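Local atomic coordinates of putative dehydrogenase (Pseudomonas fluorescens, PDB entry 6UUG), a protein that acts as the flavin-dependent monooxygenase MsuC, oxidising methanesulfinate in bacterial sulfur assimilation, on an acyl-CoA dehydrogenase-like fold. Residues A[268-272]-A[300-304]; A[310-314]-A[345-350]. All blocks are in the same frame, centred on the assembly; numbering follows the deposited sequence.

How the contacts relate
Helix 247-277 comes first along the chain and carries residues 268-272. After a connection, helix 294-327 runs back against it, and contact 1 closes that connection through residues 300-304. Further along the same helix, residues 310-314 open contact 2, which closes the short connection to helix 333-360, where residues 345-350 come back alongside. The two contacts follow one another in series and neither nest nor cross. Helix 294-327 is common to both, so together they tie three successive long helices. Their centres lie about 17 Å apart, and they meet where Trp304 packs on Arg311. Both also touch the second subunit.

Contact 1: A[268-272]-A[300-304]; sequences FEEAR and YGEFW
Phe268 and Tyr300 make the main apolar meeting between the two helices. CE1 of Phe268 comes to the edge of the Tyr300 ring, 3.7 Å from CD1 of Tyr300. The two ring planes are oblique to each other, at 68°. Phe268 has CG anti to the backbone N (chi1 169°), which swings its ring across to helix 294-327. There CD1 of Phe268 also lies 4.0 Å from CB of Phe303. CG of Arg272 meets the same side of the tyrosine, 3.8 Å from CE1 of Tyr300, and also lies over one face of the Phe268 ring, toward its rim.

Segments 268-272 and 300-304 run nearly antiparallel, at 159°, with their axes 12.2 Å apart at closest approach, so large side chains fill the gap. This is part of the helical C-terminal domain of the acyl-CoA dehydrogenase fold.

Tyr300 OH sits 3.2 Å from Ala271 O, but the angle is poor for a hydrogen bond. Its hydrogen-bond partner is Thr275, whose OG1 also bonds Ala271 O. Replacing Tyr300 with an alanine is likely to open a gap beside Phe268 and Arg272 CG and deprive Thr275 of a partner.

The carboxylate carbon of Glu269 lies in the plane of the Arg272 guanidinium, at its edge. This salt bridge spans 3.0 Å from NH1 of Arg272 to OE2 of Glu269. NH2 of Arg272 bonds Leu404 O of the second subunit.

Contact 2: A[310-314]-A[345-350]; sequences IRLLV and TAKVAA
In Leu313, chi1 (-73°) puts CG anti to the carbonyl carbon, and the second torsion then brings CD1 to Ala349 and CD2 to Thr345. CD1 of Leu313 rests 3.7 Å from CB of Ala349. The other branch, CD2 of Leu313, reaches CG2 of Thr345 at 3.9 Å. The Leu313 and Thr345 side chains cross at about a right angle. In Ile310, CG2 is the branch anti to the backbone N, while CG1 lies beside that N (chi1 -60°). The two branches therefore part. CG2 of Ile310 meets CB of Ala350 at 3.7 Å, and CG1 with CD1 lies against the carbonyl oxygen of Ala349.

Ala346 is the closest point of backbone approach. Its CB points at helix 294-327 and lies 3.6 Å from Leu313 O, with CB of Leu313 also near. The CA atoms of Leu313 and Ala346 are 5.0 Å apart. CG2 of Val314 touches the same methyl from the next position along, 4.0 Å from CB of Ala346.

Three alanines, Ala346, Ala349 and Ala350, make this face of helix 333-360 low. The axes of segments 310-314 and 345-350 come within 8.7 Å, at 156°, as an almost antiparallel pair in the helical C-terminal domain of the acyl-CoA dehydrogenase fold. No hydrogen bond crosses between the segments. The contact is buried and rests on methyl and methylene groups meeting one another and the backbone.

The hydroxyl of Thr345 is used within its own helix, where OG1 bonds Thr341 O. Val314 also packs on Thr257 and His258 of helix 247-277. At the other flank, Leu313 lies against Leu312 of the second subunit, and Thr345 against Trp304 of that subunit.

Contact 1: A[268-272]-A[300-304]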
ATOM      1  N   PHE A 268      -9.802 -17.195   3.302  1.00 27.10           N
ATOM      2  CA  PHE A 268      -9.306 -17.532   1.977  1.00 27.78           C
ATOM      3  C   PHE A 268     -10.015 -18.761   1.422  1.00 27.33           C
ATOM      4  O   PHE A 268     -10.458 -18.765   0.270  1.00 28.22           O
ATOM      5  CB  PHE A 268      -7.794 -17.773   2.050  1.00 28.81           C
ATOM      6  CG  PHE A 268      -7.202 -18.386   0.813  1.00 29.13           C
ATOM      7  CD1 PHE A 268      -6.763 -17.586  -0.233  1.00 31.19           C
ATOM      8  CD2 PHE A 268      -7.018 -19.765   0.725  1.00 33.15           C
ATOM      9  CE1 PHE A 268      -6.189 -18.151  -1.386  1.00 33.65           C
ATOM     10  CE2 PHE A 268      -6.437 -20.338  -0.411  1.00 37.23           C
ATOM     11  CZ  PHE A 268      -6.027 -19.528  -1.467  1.00 34.11           C
ATOM     12  N   GLU A 269     -10.117 -19.820   2.228  1.00 27.72           N
ATOM     13  CA  GLU A 269     -10.755 -21.034   1.723  1.00 31.87           C
ATOM     14  C   GLU A 269     -12.233 -20.801   1.433  1.00 32.04           C
ATOM     15  O   GLU A 269     -12.766 -21.322   0.447  1.00 32.52           O
ATOM     16  CB  GLU A 269     -10.563 -22.186   2.703  1.00 38.41           C
ATOM     17  CG  GLU A 269     -11.123 -23.520   2.183  1.00 44.61           C
ATOM     18  CD  GLU A 269     -10.617 -23.902   0.787  1.00 47.88           C
ATOM     19  OE1 GLU A 269      -9.454 -23.597   0.431  1.00 43.58           O
ATOM     20  OE2 GLU A 269     -11.397 -24.523   0.038  1.00 50.67           O
ATOM     21  N   GLU A 270     -12.916 -20.021   2.269  1.00 29.98           N
ATOM     22  CA  GLU A 270     -14.330 -19.764   2.006  1.00 32.88           C
ATOM     23  C   GLU A 270     -14.502 -18.956   0.725  1.00 35.11           C
ATOM     24  O   GLU A 270     -15.426 -19.211  -0.059  1.00 33.00           O
ATOM     25  CB  GLU A 270     -14.973 -19.050   3.201  1.00 33.95           C
ATOM     26  CG  GLU A 270     -16.494 -18.901   3.081  1.00 39.48           C
ATOM     27  CD  GLU A 270     -17.182 -18.525   4.394  1.00 47.28           C
ATOM     28  OE1 GLU A 270     -16.509 -18.023   5.309  1.00 44.59           O
ATOM     29  OE2 GLU A 270     -18.407 -18.735   4.507  1.00 58.77           O
ATOM     30  N   ALA A 271     -13.610 -17.990   0.486  1.00 32.28           N
ATOM     31  CA  ALA A 271     -13.656 -17.204  -0.741  1.00 32.16           C
ATOM     32  C   ALA A 271     -13.412 -18.082  -1.963  1.00 30.65           C
ATOM     33  O   ALA A 271     -14.111 -17.961  -2.976  1.00 32.61           O
ATOM     34  CB  ALA A 271     -12.629 -16.069  -0.673  1.00 31.24           C
ATOM     35  N   ARG A 272     -12.399 -18.954  -1.887  1.00 31.48           N
ATOM     36  CA  ARG A 272     -12.142 -19.923  -2.945  1.00 30.73           C
ATOM     37  C   ARG A 272     -13.414 -20.661  -3.331  1.00 31.04           C
ATOM     38  O   ARG A 272     -13.767 -20.752  -4.510  1.00 34.86           O
ATOM     39  CB  ARG A 272     -11.104 -20.950  -2.477  1.00 34.05           C
ATOM     40  CG  ARG A 272      -9.668 -20.673  -2.807  1.00 44.10           C
ATOM     41  CD  ARG A 272      -8.846 -21.962  -2.575  1.00 43.35           C
ATOM     42  NE  ARG A 272      -8.910 -22.868  -3.718  1.00 43.29           N
ATOM     43  CZ  ARG A 272      -9.486 -24.069  -3.718  1.00 52.25           C
ATOM     44  NH1 ARG A 272     -10.051 -24.552  -2.617  1.00 46.75           N
ATOM     45  NH2 ARG A 272      -9.482 -24.799  -4.828  1.00 48.93           N
ATOM     46  N   TYR A 300      -5.815 -13.646  -6.297  1.00 26.86           N
ATOM     47  CA  TYR A 300      -5.495 -14.892  -5.602  1.00 28.69           C
ATOM     48  C   TYR A 300      -3.994 -15.103  -5.470  1.00 26.77           C
ATOM     49  O   TYR A 300      -3.543 -15.653  -4.456  1.00 26.73           O
ATOM     50  CB  TYR A 300      -6.170 -16.078  -6.304  1.00 27.98           C
ATOM     51  CG  TYR A 300      -7.568 -16.290  -5.761  1.00 26.80           C
ATOM     52  CD1 TYR A 300      -7.762 -16.958  -4.564  1.00 30.74           C
ATOM     53  CD2 TYR A 300      -8.691 -15.762  -6.417  1.00 28.11           C
ATOM     54  CE1 TYR A 300      -9.020 -17.127  -4.029  1.00 32.57           C
ATOM     55  CE2 TYR A 300      -9.975 -15.946  -5.891  1.00 28.43           C
ATOM     56  CZ  TYR A 300     -10.126 -16.624  -4.704  1.00 30.93           C
ATOM     57  OH  TYR A 300     -11.381 -16.803  -4.156  1.00 31.66           O
ATOM     58  N   GLY A 301      -3.208 -14.672  -6.466  1.00 25.35           N
ATOM     59  CA  GLY A 301      -1.759 -14.746  -6.339  1.00 27.33           C
ATOM     60  C   GLY A 301      -1.228 -13.861  -5.226  1.00 27.21           C
ATOM     61  O   GLY A 301      -0.317 -14.246  -4.498  1.00 26.77           O
ATOM     62  N   GLU A 302      -1.797 -12.670  -5.074  1.00 26.43           N
ATOM     63  CA  GLU A 302      -1.420 -11.824  -3.940  1.00 24.30           C
ATOM     64  C   GLU A 302      -1.845 -12.438  -2.609  1.00 28.60           C
ATOM     65  O   GLU A 302      -1.076 -12.393  -1.639  1.00 27.36           O
ATOM     66  CB  GLU A 302      -1.997 -10.416  -4.134  1.00 27.48           C
ATOM     67  CG  GLU A 302      -1.308  -9.700  -5.300  1.00 31.36           C
ATOM     68  CD  GLU A 302      -1.755  -8.277  -5.507  1.00 39.82           C
ATOM     69  OE1 GLU A 302      -2.934  -7.971  -5.259  1.00 41.46           O
ATOM     70  OE2 GLU A 302      -0.927  -7.472  -5.961  1.00 35.73           O
ATOM     71  N   PHE A 303      -3.040 -13.035  -2.534  1.00 25.61           N
ATOM     72  CA  PHE A 303      -3.413 -13.736  -1.306  1.00 24.33           C
ATOM     73  C   PHE A 303      -2.404 -14.836  -0.988  1.00 26.08           C
ATOM     74  O   PHE A 303      -2.024 -15.034   0.175  1.00 26.85           O
ATOM     75  CB  PHE A 303      -4.801 -14.355  -1.430  1.00 25.98           C
ATOM     76  CG  PHE A 303      -5.905 -13.358  -1.697  1.00 30.42           C
ATOM     77  CD1 PHE A 303      -5.751 -12.018  -1.373  1.00 27.88           C
ATOM     78  CD2 PHE A 303      -7.075 -13.770  -2.298  1.00 32.15           C
ATOM     79  CE1 PHE A 303      -6.770 -11.097  -1.640  1.00 30.64           C
ATOM     80  CE2 PHE A 303      -8.100 -12.868  -2.563  1.00 33.75           C
ATOM     81  CZ  PHE A 303      -7.942 -11.525  -2.242  1.00 31.73           C
ATOM     82  N   TRP A 304      -1.961 -15.553  -2.019  1.00 24.79           N
ATOM     83  CA  TRP A 304      -1.046 -16.679  -1.825  1.00 26.83           C
ATOM     84  C   TRP A 304       0.290 -16.212  -1.272  1.00 25.19           C
ATOM     85  O   TRP A 304       0.810 -16.790  -0.303  1.00 25.63           O
ATOM     86  CB  TRP A 304      -0.832 -17.427  -3.146  1.00 24.60           C
ATOM     87  CG  TRP A 304       0.073 -18.634  -2.990  1.00 26.35           C
ATOM     88  CD1 TRP A 304       1.380 -18.757  -3.398  1.00 26.00           C
ATOM     89  CD2 TRP A 304      -0.278 -19.878  -2.393  1.00 28.48           C
ATOM     90  NE1 TRP A 304       1.858 -19.998  -3.076  1.00 28.00           N
ATOM     91  CE2 TRP A 304       0.867 -20.711  -2.460  1.00 26.97           C
ATOM     92  CE3 TRP A 304      -1.437 -20.366  -1.788  1.00 28.54           C
ATOM     93  CZ2 TRP A 304       0.870 -22.018  -1.967  1.00 31.17           C
ATOM     94  CZ3 TRP A 304      -1.430 -21.678  -1.294  1.00 32.22           C
ATOM     95  CH2 TRP A 304      -0.283 -22.472  -1.376  1.00 33.13           C
TER

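Contact 2: A[310-314]-A[345-350]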
ATOM      1  N   ILE A 310       3.203 -15.324   5.878  1.00 24.11           N
ATOM      2  CA  ILE A 310       2.708 -15.416   7.258  1.00 20.52           C
ATOM      3  C   ILE A 310       2.948 -16.818   7.806  1.00 25.96           C
ATOM      4  O   ILE A 310       3.423 -16.990   8.934  1.00 27.17           O
ATOM      5  CB  ILE A 310       1.211 -15.069   7.342  1.00 25.18           C
ATOM      6  CG1 ILE A 310       0.931 -13.660   6.853  1.00 26.68           C
ATOM      7  CG2 ILE A 310       0.743 -15.162   8.793  1.00 26.63           C
ATOM      8  CD1 ILE A 310      -0.531 -13.468   6.583  1.00 27.65           C
ATOM      9  N   ARG A 311       2.594 -17.835   7.016  1.00 25.74           N
ATOM     10  CA  ARG A 311       2.731 -19.216   7.479  1.00 24.57           C
ATOM     11  C   ARG A 311       4.152 -19.508   7.948  1.00 24.77           C
ATOM     12  O   ARG A 311       4.356 -20.053   9.036  1.00 26.17           O
ATOM     13  CB  ARG A 311       2.333 -20.182   6.360  1.00 27.89           C
ATOM     14  CG  ARG A 311       0.814 -20.285   6.140  1.00 26.78           C
ATOM     15  CD  ARG A 311       0.499 -20.940   4.790  1.00 28.35           C
ATOM     16  NE  ARG A 311      -0.948 -21.114   4.598  1.00 30.27           N
ATOM     17  CZ  ARG A 311      -1.545 -21.211   3.411  1.00 34.42           C
ATOM     18  NH1 ARG A 311      -0.830 -21.161   2.294  1.00 34.53           N
ATOM     19  NH2 ARG A 311      -2.861 -21.378   3.340  1.00 35.65           N
ATOM     20  N   LEU A 312       5.155 -19.159   7.133  1.00 24.98           N
ATOM     21  CA  LEU A 312       6.528 -19.471   7.535  1.00 24.82           C
ATOM     22  C   LEU A 312       6.946 -18.693   8.785  1.00 25.02           C
ATOM     23  O   LEU A 312       7.655 -19.235   9.654  1.00 26.75           O
ATOM     24  CB  LEU A 312       7.489 -19.201   6.383  1.00 25.82           C
ATOM     25  CG  LEU A 312       7.301 -20.071   5.135  1.00 27.24           C
ATOM     26  CD1 LEU A 312       8.460 -19.807   4.157  1.00 29.27           C
ATOM     27  CD2 LEU A 312       7.204 -21.560   5.495  1.00 32.80           C
ATOM     28  N   LEU A 313       6.560 -17.418   8.885  1.00 24.56           N
ATOM     29  CA  LEU A 313       6.926 -16.644  10.073  1.00 23.76           C
ATOM     30  C   LEU A 313       6.274 -17.211  11.326  1.00 25.37           C
ATOM     31  O   LEU A 313       6.912 -17.288  12.388  1.00 26.15           O
ATOM     32  CB  LEU A 313       6.533 -15.176   9.890  1.00 26.70           C
ATOM     33  CG  LEU A 313       7.372 -14.339   8.928  1.00 25.44           C
ATOM     34  CD1 LEU A 313       6.584 -13.010   8.693  1.00 25.73           C
ATOM     35  CD2 LEU A 313       8.757 -14.082   9.542  1.00 27.19           C
ATOM     36  N   VAL A 314       4.994 -17.586  11.232  1.00 25.38           N
ATOM     37  CA  VAL A 314       4.295 -18.138  12.388  1.00 24.31           C
ATOM     38  C   VAL A 314       4.904 -19.483  12.786  1.00 26.69           C
ATOM     39  O   VAL A 314       5.143 -19.756  13.972  1.00 27.72           O
ATOM     40  CB  VAL A 314       2.788 -18.252  12.087  1.00 25.37           C
ATOM     41  CG1 VAL A 314       2.073 -18.996  13.205  1.00 28.96           C
ATOM     42  CG2 VAL A 314       2.192 -16.854  11.945  1.00 24.95           C
ATOM     43  N   THR A 345       7.344 -10.275  15.012  1.00 25.98           N
ATOM     44  CA  THR A 345       7.452 -10.185  13.558  1.00 25.33           C
ATOM     45  C   THR A 345       6.312 -10.944  12.891  1.00 26.10           C
ATOM     46  O   THR A 345       5.658 -10.432  11.971  1.00 26.31           O
ATOM     47  CB  THR A 345       8.812 -10.750  13.121  1.00 26.89           C
ATOM     48  OG1 THR A 345       9.866  -9.939  13.660  1.00 26.78           O
ATOM     49  CG2 THR A 345       8.936 -10.779  11.615  1.00 28.28           C
ATOM     50  N   ALA A 346       6.058 -12.173  13.353  1.00 25.05           N
ATOM     51  CA  ALA A 346       4.948 -12.967  12.823  1.00 27.12           C
ATOM     52  C   ALA A 346       3.600 -12.310  13.094  1.00 26.03           C
ATOM     53  O   ALA A 346       2.707 -12.329  12.233  1.00 27.32           O
ATOM     54  CB  ALA A 346       4.980 -14.382  13.419  1.00 23.09           C
ATOM     55  N   LYS A 347       3.426 -11.731  14.287  1.00 24.68           N
ATOM     56  CA  LYS A 347       2.152 -11.110  14.637  1.00 26.45           C
ATOM     57  C   LYS A 347       1.861  -9.900  13.763  1.00 25.70           C
ATOM     58  O   LYS A 347       0.715  -9.709  13.327  1.00 27.34           O
ATOM     59  CB  LYS A 347       2.149 -10.718  16.121  1.00 24.53           C
ATOM     60  CG  LYS A 347       0.729 -10.386  16.620  1.00 28.01           C
ATOM     61  CD  LYS A 347       0.638 -10.231  18.133  1.00 36.50           C
ATOM     62  CE  LYS A 347      -0.754  -9.715  18.533  1.00 42.67           C
ATOM     63  NZ  LYS A 347      -0.657  -8.530  19.416  1.00 39.33           N
ATOM     64  N   VAL A 348       2.870  -9.053  13.502  1.00 25.38           N
ATOM     65  CA  VAL A 348       2.643  -7.902  12.625  1.00 26.62           C
ATOM     66  C   VAL A 348       2.205  -8.368  11.238  1.00 25.90           C
ATOM     67  O   VAL A 348       1.223  -7.866  10.673  1.00 26.41           O
ATOM     68  CB  VAL A 348       3.895  -7.013  12.562  1.00 27.74           C
ATOM     69  CG1 VAL A 348       3.723  -5.928  11.498  1.00 27.42           C
ATOM     70  CG2 VAL A 348       4.108  -6.359  13.925  1.00 27.64           C
ATOM     71  N   ALA A 349       2.901  -9.366  10.681  1.00 25.87           N
ATOM     72  CA  ALA A 349       2.540  -9.861   9.357  1.00 26.86           C
ATOM     73  C   ALA A 349       1.149 -10.479   9.361  1.00 25.04           C
ATOM     74  O   ALA A 349       0.330 -10.189   8.475  1.00 27.97           O
ATOM     75  CB  ALA A 349       3.566 -10.882   8.864  1.00 28.49           C
ATOM     76  N   ALA A 350       0.859 -11.326  10.349  1.00 24.08           N
ATOM     77  CA  ALA A 350      -0.459 -11.961  10.394  1.00 24.57           C
ATOM     78  C   ALA A 350      -1.558 -10.922  10.550  1.00 26.00           C
ATOM     79  O   ALA A 350      -2.624 -11.049   9.948  1.00 26.12           O
ATOM     80  CB  ALA A 350      -0.541 -12.972  11.530  1.00 26.16           C
TER